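Local coordinates for protein methylglyoxal reductase (NADPH-dependent) (Candida albicans SC5314, PDB 6KWS) that probably reduces methylglyoxal with NADPH as a member of the dihydroflavonol-4-reductase-like extended short-chain dehydrogenases, at residues Y127-K135 / I143-I151; S188-F198 / K257-F268. The protein carries 1 engineered substitution. One frame throughout, in Å; residues are numbered along the deposited sequence.

Interaction 1. Residues Y127-K135 / I143-I151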
loop_
_atom_site.group_PDB
_atom_site.type_symbol
_atom_site.label_atom_id
_atom_site.label_comp_id
_atom_site.label_asym_id
_atom_site.label_seq_id
_atom_site.Cartn_x
_atom_site.Cartn_y
_atom_site.Cartn_z
ATOM N N TYR A 127 2.222 5.111 5.772
ATOM C CA TYR A 127 2.406 5.573 7.139
ATOM C C TYR A 127 3.816 6.125 7.340
ATOM O O TYR A 127 4.028 7.021 8.166
ATOM C CB TYR A 127 2.124 4.412 8.104
ATOM C CG TYR A 127 2.266 4.746 9.575
ATOM C CD1 TYR A 127 1.505 5.765 10.156
ATOM C CD2 TYR A 127 3.159 4.052 10.382
ATOM C CE1 TYR A 127 1.632 6.079 11.496
ATOM C CE2 TYR A 127 3.292 4.352 11.735
ATOM C CZ TYR A 127 2.527 5.362 12.283
ATOM O OH TYR A 127 2.653 5.669 13.620
ATOM N N ALA A 128 4.789 5.607 6.592
ATOM C CA ALA A 128 6.148 6.104 6.702
ATOM C C ALA A 128 6.259 7.583 6.363
ATOM O O ALA A 128 7.223 8.225 6.781
ATOM C CB ALA A 128 7.080 5.301 5.796
ATOM N N ALA A 129 5.328 8.138 5.587
ATOM C CA ALA A 129 5.358 9.575 5.351
ATOM C C ALA A 129 4.702 10.352 6.480
ATOM O O ALA A 129 4.820 11.584 6.527
ATOM C CB ALA A 129 4.682 9.922 4.023
ATOM N N ILE A 130 4.032 9.666 7.398
ATOM C CA ILE A 130 3.365 10.320 8.510
ATOM C C ILE A 130 4.235 10.352 9.766
ATOM O O ILE A 130 4.256 11.356 10.478
ATOM C CB ILE A 130 2.015 9.636 8.787
ATOM C CG1 ILE A 130 1.083 9.789 7.581
ATOM C CG2 ILE A 130 1.403 10.251 10.005
ATOM C CD1 ILE A 130 -0.378 9.426 7.864
ATOM N N SER A 131 4.969 9.282 10.071
ATOM C CA SER A 131 5.521 9.114 11.409
ATOM C C SER A 131 7.041 9.277 11.416
ATOM O O SER A 131 7.762 8.554 10.717
ATOM C CB SER A 131 5.112 7.765 11.997
ATOM O OG SER A 131 5.720 6.703 11.310
ATOM N N THR A 132 7.513 10.223 12.226
ATOM C CA THR A 132 8.933 10.348 12.533
ATOM C C THR A 132 9.348 9.224 13.484
ATOM O O THR A 132 8.640 8.933 14.455
ATOM C CB THR A 132 9.187 11.724 13.163
ATOM O OG1 THR A 132 8.611 12.746 12.335
ATOM C CG2 THR A 132 10.646 11.985 13.308
ATOM N N ALA A 133 10.491 8.584 13.204
ATOM C CA ALA A 133 10.916 7.443 14.013
ATOM C C ALA A 133 10.889 7.756 15.507
ATOM O O ALA A 133 10.404 6.950 16.310
ATOM C CB ALA A 133 12.309 6.976 13.592
ATOM N N SER A 134 11.402 8.928 15.904
ATOM C CA SER A 134 11.447 9.250 17.332
ATOM C C SER A 134 10.045 9.359 17.925
ATOM O O SER A 134 9.837 9.029 19.099
ATOM C CB SER A 134 12.208 10.549 17.566
ATOM O OG SER A 134 11.356 11.662 17.320
ATOM N N LYS A 135 9.072 9.813 17.137
ATOM C CA LYS A 135 7.709 9.901 17.640
ATOM C C LYS A 135 7.041 8.530 17.730
ATOM O O LYS A 135 6.372 8.232 18.729
ATOM C CB LYS A 135 6.877 10.833 16.762
ATOM C CG LYS A 135 6.126 11.833 17.570
ATOM C CD LYS A 135 4.678 11.881 17.217
ATOM C CE LYS A 135 4.355 13.251 16.649
ATOM N NZ LYS A 135 3.342 13.964 17.457
ATOM N N ILE A 143 -0.293 10.159 17.007
ATOM C CA ILE A 143 0.039 10.395 15.604
ATOM C C ILE A 143 -1.228 10.382 14.760
ATOM O O ILE A 143 -2.000 9.413 14.808
ATOM C CB ILE A 143 1.034 9.365 15.068
ATOM C CG1 ILE A 143 2.326 9.413 15.876
ATOM C CG2 ILE A 143 1.292 9.640 13.602
ATOM C CD1 ILE A 143 3.417 8.484 15.343
ATOM N N THR A 144 -1.414 11.442 13.959
ATOM C CA THR A 144 -2.615 11.701 13.158
ATOM C C THR A 144 -2.226 12.009 11.714
ATOM O O THR A 144 -1.046 12.086 11.361
ATOM C CB THR A 144 -3.428 12.881 13.714
ATOM O OG1 THR A 144 -2.712 14.101 13.457
ATOM C CG2 THR A 144 -3.684 12.712 15.226
ATOM N N GLU A 145 -3.244 12.235 10.883
ATOM C CA GLU A 145 -3.026 12.538 9.475
ATOM C C GLU A 145 -2.234 13.832 9.260
ATOM O O GLU A 145 -1.687 14.040 8.167
ATOM C CB GLU A 145 -4.375 12.617 8.761
ATOM C CG GLU A 145 -5.232 11.355 8.863
ATOM C CD GLU A 145 -6.116 11.280 10.120
ATOM O OE1 GLU A 145 -6.955 10.339 10.204
ATOM O OE2 GLU A 145 -5.976 12.148 11.019
ATOM N N LYS A 146 -2.151 14.708 10.268
ATOM C CA LYS A 146 -1.401 15.945 10.093
ATOM C C LYS A 146 0.085 15.777 10.320
ATOM O O LYS A 146 0.856 16.614 9.850
ATOM C CB LYS A 146 -1.918 17.023 11.039
ATOM C CG LYS A 146 -3.403 16.974 11.199
ATOM C CD LYS A 146 -4.049 18.301 10.970
ATOM C CE LYS A 146 -5.517 18.199 11.316
ATOM N NZ LYS A 146 -6.252 19.472 11.136
ATOM N N ASP A 147 0.501 14.733 11.032
ATOM C CA ASP A 147 1.916 14.503 11.291
ATOM C C ASP A 147 2.659 14.123 10.013
ATOM O O ASP A 147 2.146 13.385 9.169
ATOM C CB ASP A 147 2.083 13.409 12.344
ATOM C CG ASP A 147 1.732 13.887 13.747
ATOM O OD1 ASP A 147 0.535 13.836 14.141
ATOM O OD2 ASP A 147 2.665 14.342 14.444
ATOM N N TRP A 148 3.877 14.632 9.873
ATOM C CA TRP A 148 4.747 14.296 8.756
ATOM C C TRP A 148 6.032 13.675 9.278
ATOM O O TRP A 148 6.537 14.069 10.332
ATOM C CB TRP A 148 5.081 15.532 7.912
ATOM C CG TRP A 148 4.059 15.815 6.890
ATOM C CD1 TRP A 148 2.895 16.511 7.055
ATOM C CD2 TRP A 148 4.079 15.377 5.531
ATOM N NE1 TRP A 148 2.189 16.539 5.871
ATOM C CE2 TRP A 148 2.897 15.856 4.917
ATOM C CE3 TRP A 148 4.983 14.628 4.769
ATOM C CZ2 TRP A 148 2.597 15.611 3.576
ATOM C CZ3 TRP A 148 4.685 14.388 3.431
ATOM C CH2 TRP A 148 3.502 14.881 2.849
ATOM N N ASN A 149 6.550 12.687 8.547
ATOM C CA ASN A 149 7.873 12.162 8.858
ATOM C C ASN A 149 8.872 13.305 8.703
ATOM O O ASN A 149 9.055 13.841 7.599
ATOM C CB ASN A 149 8.221 10.958 7.969
ATOM C CG ASN A 149 9.558 10.293 8.343
ATOM O OD1 ASN A 149 10.330 10.807 9.160
ATOM N ND2 ASN A 149 9.842 9.150 7.720
ATOM N N GLU A 150 9.507 13.715 9.800
ATOM C CA GLU A 150 10.365 14.886 9.684
ATOM C C GLU A 150 11.798 14.534 9.309
ATOM O O GLU A 150 12.681 15.388 9.429
ATOM C CB GLU A 150 10.303 15.732 10.978
ATOM C CG GLU A 150 8.949 16.468 11.120
ATOM C CD GLU A 150 8.735 17.594 10.086
ATOM O OE1 GLU A 150 9.184 18.758 10.317
ATOM O OE2 GLU A 150 8.155 17.284 9.014
ATOM N N ILE A 151 12.037 13.335 8.772
ATOM C CA ILE A 151 13.395 12.953 8.406
ATOM C C ILE A 151 13.917 13.898 7.329
ATOM O O ILE A 151 13.189 14.301 6.418
ATOM C CB ILE A 151 13.445 11.480 7.957
ATOM C CG1 ILE A 151 14.892 11.072 7.609
ATOM C CG2 ILE A 151 12.517 11.240 6.778
ATOM C CD1 ILE A 151 15.106 9.549 7.376
HETATM O O HOH W 1 11.924 9.432 10.782
#
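In the Rossmann domain of this extended short-chain dehydrogenase relative, the loop leaving strand 120-124 is clasped by a second irregular loop, with Asn-149 bonded twice to the turn formed by Tyr-127 to Ile-130. Backbone N of Asn-149 donates to Ala-129 O at 2.9 Å; the bond is nearly straight (171° at the hydrogen). The side chain follows a separate route: CG lies anti to the backbone N (chi1 -175°), which carries the amide toward Ala-128, whose O takes ND2 at 2.9 Å, close to the carbonyl axis. The other end of this amide is occupied too. Its OD1 accepts Ile-151 N in an Asx turn and also a proton from a water that itself accepts from Ala-133 N, so bonds at both ends should fix the amide's rotation. Next along, Thr-132 OG1 stands beside its own backbone N (chi1 -51°) and receives Glu-150 N at 2.9 Å. On the apolar side of the contact, Ile-143 CG2 meets Ile-130 CG2 at 3.7 Å, while the phenol of Tyr-127, hydrogen-bonded to Glu-136, lies across the Ile-143 side chain at about a right angle. The contact borders the cofactor site: the side chain of Ala-128 is about 4 Å from that of Lys-168, an NADPH-binding residue. At the outer end Lys-135 slides past Ile-143 in the opposite direction, CD 3.7 Å from CG1, on its way to Asp-147. The two Asp-147 oxygens divide their work: OD1 accepts Thr-144 N from above the carboxylate plane, and OD2 forms a salt bridge with Lys-135 NZ at 3.1 Å.

Interaction 2. Residues S188-F198 / K257-F268; sequences SLSTINPSFVF and KNQRILLNSGRF
Thr-191 O receives the backbone N of Ile-261 at 2.7 Å, the shortest of the backbone bonds joining these two segments. Thr-191 N in turn donates to Gln-259 O, and the pattern repeats two residues on: Asn-193 N reaches Ile-261 O at 2.8 Å, and Leu-263 N donates to Asn-193 O. Ser-195 N closes the series on Leu-263 O at 3.0 Å. Alternate residues of the first strand thus bond to both neighbours of a partner, which identifies parallel pairing; the axes of the two short strand segments, 4.5 Å apart at their closest approach and 23° from each other in direction, agree. These are adjacent strands of the mixed Rossmann-type sheet, 188-194 lying between 120-124 and 260-269. Thr-191 and Arg-260 lie side by side on one face, pointing the same way, and the Arg-260 guanidinium goes on to a salt bridge with Glu-172. The other face carries Ile-192, Pro-194, Ile-261 and Leu-263: Ile-192 CG2 approaches Leu-263 CD1 at 4.0 Å, and Pro-194 CB packs on Leu-263 CB. Past Ser-195, Phe-196, Phe-198 and Phe-268 form an aromatic cluster; Val-197, between the first two in sequence, is an NADPH-binding residue. Phe-268 holds its CG between the backbone N and the carbonyl carbon (chi1 77°), turning its ring toward the other two. Phe-198 points an edge at one face of that ring, an edge-to-face pair with planes at 65° and centroids 5.1 Å apart, and Phe-196 CD2 comes in at the ring's edge, 3.7 Å from Phe-268 CE1.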
loop_
_atom_site.group_PDB
_atom_site.type_symbol
_atom_site.label_atom_id
_atom_site.label_comp_id
_atom_site.label_asym_id
_atom_site.label_seq_id
_atom_site.Cartn_x
_atom_site.Cartn_y
_atom_site.Cartn_z
ATOM N N SER A 188 -8.829 17.084 -7.893
ATOM C CA SER A 188 -8.446 16.960 -6.501
ATOM C C SER A 188 -7.423 15.840 -6.365
ATOM O O SER A 188 -7.134 15.106 -7.316
ATOM C CB SER A 188 -9.664 16.699 -5.629
ATOM O OG SER A 188 -10.457 15.682 -6.207
ATOM N N LEU A 189 -6.848 15.725 -5.174
ATOM C CA LEU A 189 -5.891 14.665 -4.889
ATOM C C LEU A 189 -6.123 14.135 -3.486
ATOM O O LEU A 189 -6.253 14.909 -2.537
ATOM C CB LEU A 189 -4.453 15.162 -5.029
ATOM C CG LEU A 189 -3.394 14.158 -4.589
ATOM C CD1 LEU A 189 -2.886 13.416 -5.782
ATOM C CD2 LEU A 189 -2.257 14.866 -3.902
ATOM N N SER A 190 -6.181 12.821 -3.361
ATOM C CA SER A 190 -6.227 12.176 -2.063
ATOM C C SER A 190 -5.055 11.217 -1.916
ATOM O O SER A 190 -4.422 10.791 -2.891
ATOM C CB SER A 190 -7.540 11.419 -1.852
ATOM O OG SER A 190 -8.622 12.316 -1.834
ATOM N N THR A 191 -4.803 10.848 -0.675
ATOM C CA THR A 191 -3.624 10.078 -0.343
ATOM C C THR A 191 -4.051 8.967 0.607
ATOM O O THR A 191 -4.836 9.210 1.530
ATOM C CB THR A 191 -2.579 11.026 0.259
ATOM O OG1 THR A 191 -1.659 11.435 -0.760
ATOM C CG2 THR A 191 -1.841 10.401 1.319
ATOM N N ILE A 192 -3.585 7.746 0.346
ATOM C CA ILE A 192 -3.833 6.580 1.190
ATOM C C ILE A 192 -2.509 6.186 1.840
ATOM O O ILE A 192 -1.584 5.754 1.142
ATOM C CB ILE A 192 -4.401 5.420 0.364
ATOM C CG1 ILE A 192 -5.627 5.884 -0.422
ATOM C CG2 ILE A 192 -4.759 4.244 1.256
ATOM C CD1 ILE A 192 -6.845 6.109 0.463
ATOM N N ASN A 193 -2.392 6.323 3.166
ATOM C CA ASN A 193 -1.140 6.017 3.871
ATOM C C ASN A 193 -1.301 4.800 4.762
ATOM O O ASN A 193 -1.579 4.944 5.964
ATOM C CB ASN A 193 -0.667 7.193 4.718
ATOM C CG ASN A 193 -0.662 8.464 3.966
ATOM O OD1 ASN A 193 0.381 8.943 3.531
ATOM N ND2 ASN A 193 -1.838 9.044 3.816
ATOM N N PRO A 194 -1.095 3.594 4.245
ATOM C CA PRO A 194 -1.213 2.402 5.081
ATOM C C PRO A 194 0.059 2.129 5.870
ATOM O O PRO A 194 1.169 2.478 5.457
ATOM C CB PRO A 194 -1.466 1.300 4.051
ATOM C CG PRO A 194 -0.740 1.769 2.853
ATOM C CD PRO A 194 -0.765 3.258 2.847
ATOM N N SER A 195 -0.117 1.491 7.030
ATOM C CA SER A 195 1.028 0.922 7.740
ATOM C C SER A 195 1.465 -0.359 7.037
ATOM O O SER A 195 1.281 -0.474 5.818
ATOM C CB SER A 195 0.704 0.656 9.210
ATOM O OG SER A 195 -0.688 0.595 9.421
ATOM N N PHE A 196 2.051 -1.317 7.767
ATOM C CA PHE A 196 2.389 -2.592 7.141
ATOM C C PHE A 196 1.131 -3.275 6.624
ATOM O O PHE A 196 0.158 -3.453 7.360
ATOM C CB PHE A 196 3.110 -3.519 8.115
ATOM C CG PHE A 196 4.447 -3.027 8.531
ATOM C CD1 PHE A 196 5.523 -3.059 7.645
ATOM C CD2 PHE A 196 4.647 -2.540 9.829
ATOM C CE1 PHE A 196 6.773 -2.595 8.040
ATOM C CE2 PHE A 196 5.897 -2.078 10.233
ATOM C CZ PHE A 196 6.956 -2.103 9.335
ATOM N N VAL A 197 1.146 -3.656 5.357
ATOM C CA VAL A 197 -0.038 -4.205 4.711
ATOM C C VAL A 197 0.015 -5.729 4.762
ATOM O O VAL A 197 0.893 -6.351 4.153
ATOM C CB VAL A 197 -0.163 -3.708 3.268
ATOM C CG1 VAL A 197 -1.365 -4.344 2.648
ATOM C CG2 VAL A 197 -0.265 -2.190 3.235
ATOM N N PHE A 198 -0.924 -6.326 5.490
ATOM C CA PHE A 198 -1.086 -7.765 5.604
ATOM C C PHE A 198 -2.266 -8.198 4.745
ATOM O O PHE A 198 -2.973 -7.374 4.169
ATOM C CB PHE A 198 -1.330 -8.181 7.063
ATOM C CG PHE A 198 -0.163 -7.977 7.961
ATOM C CD1 PHE A 198 1.104 -7.817 7.445
ATOM C CD2 PHE A 198 -0.338 -7.954 9.342
ATOM C CE1 PHE A 198 2.193 -7.627 8.286
ATOM C CE2 PHE A 198 0.750 -7.769 10.200
ATOM C CZ PHE A 198 2.018 -7.607 9.667
ATOM N N LYS A 257 -11.569 14.671 -0.730
ATOM C CA LYS A 257 -10.711 15.517 -1.558
ATOM C C LYS A 257 -9.693 16.275 -0.718
ATOM O O LYS A 257 -10.034 16.873 0.307
ATOM C CB LYS A 257 -11.548 16.513 -2.358
ATOM C CG LYS A 257 -12.772 15.908 -2.999
ATOM C CD LYS A 257 -13.682 16.955 -3.636
ATOM C CE LYS A 257 -13.459 16.997 -5.151
ATOM N NZ LYS A 257 -14.371 17.965 -5.834
ATOM N N ASN A 258 -8.440 16.264 -1.178
ATOM C CA ASN A 258 -7.330 16.934 -0.501
ATOM C C ASN A 258 -7.148 16.427 0.924
ATOM O O ASN A 258 -6.720 17.171 1.806
ATOM C CB ASN A 258 -7.493 18.463 -0.534
ATOM C CG ASN A 258 -7.325 19.021 -1.949
ATOM O OD1 ASN A 258 -6.205 19.060 -2.488
ATOM N ND2 ASN A 258 -8.448 19.389 -2.586
ATOM N N GLN A 259 -7.468 15.156 1.148
ATOM C CA GLN A 259 -7.239 14.498 2.422
ATOM C C GLN A 259 -6.070 13.527 2.314
ATOM O O GLN A 259 -5.821 12.944 1.252
ATOM C CB GLN A 259 -8.485 13.741 2.902
ATOM C CG GLN A 259 -9.686 14.629 3.198
ATOM C CD GLN A 259 -9.348 15.813 4.086
ATOM O OE1 GLN A 259 -8.687 15.678 5.110
ATOM N NE2 GLN A 259 -9.772 16.993 3.667
ATOM N N ARG A 260 -5.341 13.387 3.427
ATOM C CA ARG A 260 -4.428 12.272 3.657
ATOM C C ARG A 260 -5.134 11.278 4.562
ATOM O O ARG A 260 -5.472 11.614 5.700
ATOM C CB ARG A 260 -3.144 12.716 4.336
ATOM C CG ARG A 260 -2.317 13.708 3.598
ATOM C CD ARG A 260 -1.230 14.127 4.555
ATOM N NE ARG A 260 -0.020 13.325 4.424
ATOM C CZ ARG A 260 0.833 13.107 5.422
ATOM N NH1 ARG A 260 0.588 13.617 6.630
ATOM N NH2 ARG A 260 1.929 12.377 5.214
ATOM N N ILE A 261 -5.356 10.065 4.077
ATOM C CA ILE A 261 -6.140 9.095 4.818
ATOM C C ILE A 261 -5.188 8.059 5.398
ATOM O O ILE A 261 -4.502 7.338 4.661
ATOM C CB ILE A 261 -7.234 8.467 3.944
ATOM C CG1 ILE A 261 -8.273 9.525 3.586
ATOM C CG2 ILE A 261 -7.990 7.458 4.712
ATOM C CD1 ILE A 261 -8.578 9.609 2.130
ATOM N N LEU A 262 -5.131 8.002 6.720
ATOM C CA LEU A 262 -4.300 7.021 7.404
ATOM C C LEU A 262 -5.028 5.673 7.436
ATOM O O LEU A 262 -6.197 5.592 7.844
ATOM C CB LEU A 262 -3.976 7.529 8.806
ATOM C CG LEU A 262 -2.652 7.196 9.479
ATOM C CD1 LEU A 262 -2.503 7.992 10.800
ATOM C CD2 LEU A 262 -2.585 5.706 9.735
ATOM N N LEU A 263 -4.356 4.615 6.991
ATOM C CA LEU A 263 -4.943 3.283 7.009
ATOM C C LEU A 263 -4.162 2.432 7.987
ATOM O O LEU A 263 -3.044 1.985 7.697
ATOM C CB LEU A 263 -4.997 2.652 5.625
ATOM C CG LEU A 263 -6.481 2.863 5.336
ATOM C CD1 LEU A 263 -6.710 4.228 4.691
ATOM C CD2 LEU A 263 -7.155 1.734 4.602
ATOM N N ASN A 264 -4.764 2.233 9.158
ATOM C CA ASN A 264 -4.175 1.408 10.195
ATOM C C ASN A 264 -5.287 0.790 11.026
ATOM O O ASN A 264 -6.169 1.489 11.530
ATOM C CB ASN A 264 -3.230 2.214 11.084
ATOM C CG ASN A 264 -2.529 1.337 12.110
ATOM O OD1 ASN A 264 -1.534 0.697 11.808
ATOM N ND2 ASN A 264 -3.058 1.293 13.319
ATOM N N SER A 265 -5.232 -0.525 11.158
ATOM C CA SER A 265 -6.160 -1.283 11.967
ATOM C C SER A 265 -5.687 -1.516 13.402
ATOM O O SER A 265 -6.514 -1.782 14.278
ATOM C CB SER A 265 -6.398 -2.632 11.298
ATOM O OG SER A 265 -7.491 -3.302 11.895
ATOM N N GLY A 266 -4.392 -1.472 13.668
ATOM C CA GLY A 266 -3.931 -1.828 14.987
ATOM C C GLY A 266 -2.433 -2.027 14.997
ATOM O O GLY A 266 -1.729 -1.677 14.051
ATOM N N ARG A 267 -1.968 -2.603 16.093
ATOM C CA ARG A 267 -0.550 -2.760 16.348
ATOM C C ARG A 267 -0.218 -4.244 16.423
ATOM O O ARG A 267 -1.072 -5.074 16.754
ATOM C CB ARG A 267 -0.161 -2.047 17.650
ATOM C CG ARG A 267 -0.321 -0.551 17.596
ATOM C CD ARG A 267 0.555 0.050 16.507
ATOM N NE ARG A 267 1.016 1.396 16.856
ATOM C CZ ARG A 267 2.054 2.011 16.284
ATOM N NH1 ARG A 267 2.756 1.402 15.331
ATOM N NH2 ARG A 267 2.400 3.237 16.673
ATOM N N PHE A 268 1.022 -4.584 16.090
ATOM C CA PHE A 268 1.465 -5.969 16.217
ATOM C C PHE A 268 2.938 -5.996 16.596
ATOM O O PHE A 268 3.692 -5.055 16.311
ATOM C CB PHE A 268 1.290 -6.761 14.914
ATOM C CG PHE A 268 2.340 -6.454 13.898
ATOM C CD1 PHE A 268 2.253 -5.308 13.117
ATOM C CD2 PHE A 268 3.446 -7.275 13.757
ATOM C CE1 PHE A 268 3.250 -4.995 12.189
ATOM C CE2 PHE A 268 4.438 -6.972 12.845
ATOM C CZ PHE A 268 4.344 -5.832 12.057
#

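In the fold
From the N terminus, the chain first builds the parallel strands up to 120-124. Interaction 1 then closes a short loop, with seven residues between its segments. Helix 160-181 follows, and 188-194 enters the sheet beside 120-124. Interaction 2 closes a far larger loop: the 58 residues between its segments include helices 216-222 and 240-252 and strand 234-239. The two contacts are in series, neither nested nor crossed, but they touch in space. Tyr-127 N bonds to Pro-194 O at the strand end, Ile-130 packs on Leu-262, and Arg-260 NH1 bonds to the carbonyls of Glu-145 and Asp-147, tying the 143-151 loop to the sheet.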